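PDB 5X3P: UBX domain-containing protein 7 from Homo sapiens, which links a subset of neddylated cullin-RING ligases to the segregase VCP/p97 as a ubiquitin-binding adapter, its UBX domain making the p97 contact. Local coordinates for residues 11-16 with 37-42. The protein carries 1 engineered substitution. Residues are numbered along the deposited sequence; the frame is centred on the assembly and turned at random.
Sequences LRYPDG and QSKGYP
Tyr41 reaches across to the type I turn Tyr13 to Gly16, and its ring lies nearly parallel to that of Tyr13, the planes 23° apart. The rings are offset until little of one lies over the other, their centroids 5.0 Å apart; the touch is made by Tyr41 CE2 on Tyr13 CD1 at 3.3 Å. Across CZ from it, Tyr41 CE1 meets Pro14 CD at 3.5 Å. A water in the Tyr41 ring plane joins the phenol to the turn, hydrogen-bonded to Tyr41 OH and donating to Asp15 OD2; both separations, 2.5 Å each, are unusually short, so their exact lengths are doubtful. Lys39 lays its CG 3.3 Å from Tyr13 OH, then bends at chi2 (-62°) and carries its amine away.

An alanine in place of Tyr41 would probably deprive Pro14 CD and Tyr13 CD1 of their packing partner and leave the Asp15 water without its phenol.

Asp15 OD1 accepts from Lys17 N, while Tyr13 OH is hydrogen-bonded to Glu19 OE1. A Schellman motif with Gly40 as C' ends helix 29-38 and turns the chain into Tyr41, whose ring also meets Phe46 edge-to-face. The contact thus ties the hairpin turn between strands 6-12 and 18-24 to the helix's C-terminal end in this ubiquitin-like fold.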
loop_
_atom_site.group_PDB
_atom_site.type_symbol
_atom_site.label_atom_id
_atom_site.label_comp_id
_atom_site.label_asym_id
_atom_site.label_seq_id
_atom_site.Cartn_x
_atom_site.Cartn_y
_atom_site.Cartn_z
ATOM N N LEU A 11 -2.831 -6.832 2.611
ATOM C CA LEU A 11 -2.329 -5.900 3.618
ATOM C C LEU A 11 -2.025 -6.658 4.910
ATOM O O LEU A 11 -2.855 -7.416 5.417
ATOM C CB LEU A 11 -3.341 -4.789 3.881
ATOM C CG LEU A 11 -3.881 -4.088 2.642
ATOM C CD1 LEU A 11 -4.898 -3.035 3.068
ATOM C CD2 LEU A 11 -2.741 -3.451 1.846
ATOM N N ARG A 12 -0.812 -6.484 5.422
ATOM C CA ARG A 12 -0.380 -7.204 6.614
ATOM C C ARG A 12 -0.140 -6.174 7.715
ATOM O O ARG A 12 0.854 -5.445 7.675
ATOM C CB ARG A 12 0.902 -7.977 6.316
ATOM C CG ARG A 12 0.779 -9.007 5.198
ATOM C CD ARG A 12 0.185 -10.313 5.711
ATOM N NE ARG A 12 0.987 -10.849 6.806
ATOM C CZ ARG A 12 2.098 -11.560 6.639
ATOM N NH1 ARG A 12 2.543 -11.826 5.416
ATOM N NH2 ARG A 12 2.768 -12.005 7.697
ATOM N N TYR A 13 -1.073 -6.083 8.662
ATOM C CA TYR A 13 -0.988 -5.089 9.741
ATOM C C TYR A 13 -0.114 -5.614 10.868
ATOM O O TYR A 13 -0.007 -6.831 11.052
ATOM C CB TYR A 13 -2.392 -4.720 10.231
ATOM C CG TYR A 13 -3.269 -4.057 9.176
ATOM C CD1 TYR A 13 -3.155 -2.698 8.895
ATOM C CD2 TYR A 13 -4.227 -4.785 8.478
ATOM C CE1 TYR A 13 -3.974 -2.085 7.935
ATOM C CE2 TYR A 13 -5.044 -4.188 7.523
ATOM C CZ TYR A 13 -4.912 -2.842 7.256
ATOM O OH TYR A 13 -5.724 -2.266 6.303
ATOM N N PRO A 14 0.538 -4.714 11.637
ATOM C CA PRO A 14 1.583 -5.274 12.500
ATOM C C PRO A 14 1.034 -6.014 13.728
ATOM O O PRO A 14 1.820 -6.651 14.428
ATOM C CB PRO A 14 2.380 -4.038 12.926
ATOM C CG PRO A 14 1.351 -2.956 12.992
ATOM C CD PRO A 14 0.351 -3.267 11.868
ATOM N N ASP A 15 -0.270 -5.929 13.987
ATOM C CA ASP A 15 -0.870 -6.717 15.065
ATOM C C ASP A 15 -1.158 -8.158 14.604
ATOM O O ASP A 15 -1.505 -9.028 15.417
ATOM C CB ASP A 15 -2.134 -6.039 15.618
ATOM C CG ASP A 15 -3.191 -5.784 14.549
ATOM O OD1 ASP A 15 -2.907 -5.991 13.351
ATOM O OD2 ASP A 15 -4.315 -5.372 14.914
ATOM N N GLY A 16 -0.986 -8.408 13.303
ATOM C CA GLY A 16 -1.199 -9.732 12.729
ATOM C C GLY A 16 -2.496 -9.851 11.949
ATOM O O GLY A 16 -2.795 -10.901 11.366
ATOM N N GLN A 37 -5.019 4.301 6.674
ATOM C CA GLN A 37 -5.311 5.329 7.672
ATOM C C GLN A 37 -6.688 5.117 8.308
ATOM O O GLN A 37 -6.849 5.217 9.527
ATOM C CB GLN A 37 -5.244 6.701 7.006
ATOM C CG GLN A 37 -5.071 7.864 7.949
ATOM C CD GLN A 37 -4.340 9.008 7.266
ATOM O OE1 GLN A 37 -3.134 9.225 7.493
ATOM N NE2 GLN A 37 -5.059 9.733 6.398
ATOM N N SER A 38 -7.684 4.807 7.486
ATOM C CA SER A 38 -9.029 4.566 8.008
ATOM C C SER A 38 -9.078 3.304 8.872
ATOM O O SER A 38 -10.002 3.132 9.665
ATOM C CB SER A 38 -10.046 4.446 6.874
ATOM O OG SER A 38 -10.108 3.104 6.422
ATOM N N LYS A 39 -8.087 2.423 8.721
ATOM C CA LYS A 39 -8.032 1.192 9.514
ATOM C C LYS A 39 -7.250 1.406 10.802
ATOM O O LYS A 39 -6.941 0.446 11.521
ATOM C CB LYS A 39 -7.405 0.035 8.721
ATOM C CG LYS A 39 -8.235 -0.447 7.530
ATOM C CD LYS A 39 -9.589 -0.997 7.965
ATOM C CE LYS A 39 -10.397 -1.447 6.757
ATOM N NZ LYS A 39 -11.836 -1.633 7.093
ATOM N N GLY A 40 -6.919 2.664 11.079
ATOM C CA GLY A 40 -6.277 3.023 12.329
ATOM C C GLY A 40 -4.769 3.170 12.252
ATOM O O GLY A 40 -4.102 3.191 13.280
ATOM N N TYR A 41 -4.222 3.282 11.043
ATOM C CA TYR A 41 -2.780 3.437 10.888
ATOM C C TYR A 41 -2.417 4.716 10.125
ATOM O O TYR A 41 -2.190 4.693 8.911
ATOM C CB TYR A 41 -2.189 2.188 10.225
ATOM C CG TYR A 41 -2.435 0.940 11.035
ATOM C CD1 TYR A 41 -1.537 0.543 12.004
ATOM C CD2 TYR A 41 -3.575 0.171 10.840
ATOM C CE1 TYR A 41 -1.753 -0.588 12.763
ATOM C CE2 TYR A 41 -3.811 -0.964 11.595
ATOM C CZ TYR A 41 -2.887 -1.341 12.554
ATOM O OH TYR A 41 -3.087 -2.464 13.315
ATOM N N PRO A 42 -2.365 5.843 10.846
ATOM C CA PRO A 42 -2.150 7.139 10.201
ATOM C C PRO A 42 -0.764 7.244 9.583
ATOM O O PRO A 42 0.214 6.773 10.185
ATOM C CB PRO A 42 -2.303 8.148 11.356
ATOM C CG PRO A 42 -2.147 7.359 12.600
ATOM C CD PRO A 42 -2.611 5.963 12.292
HETATM O O HOH W 1 -5.126 -3.899 13.000
#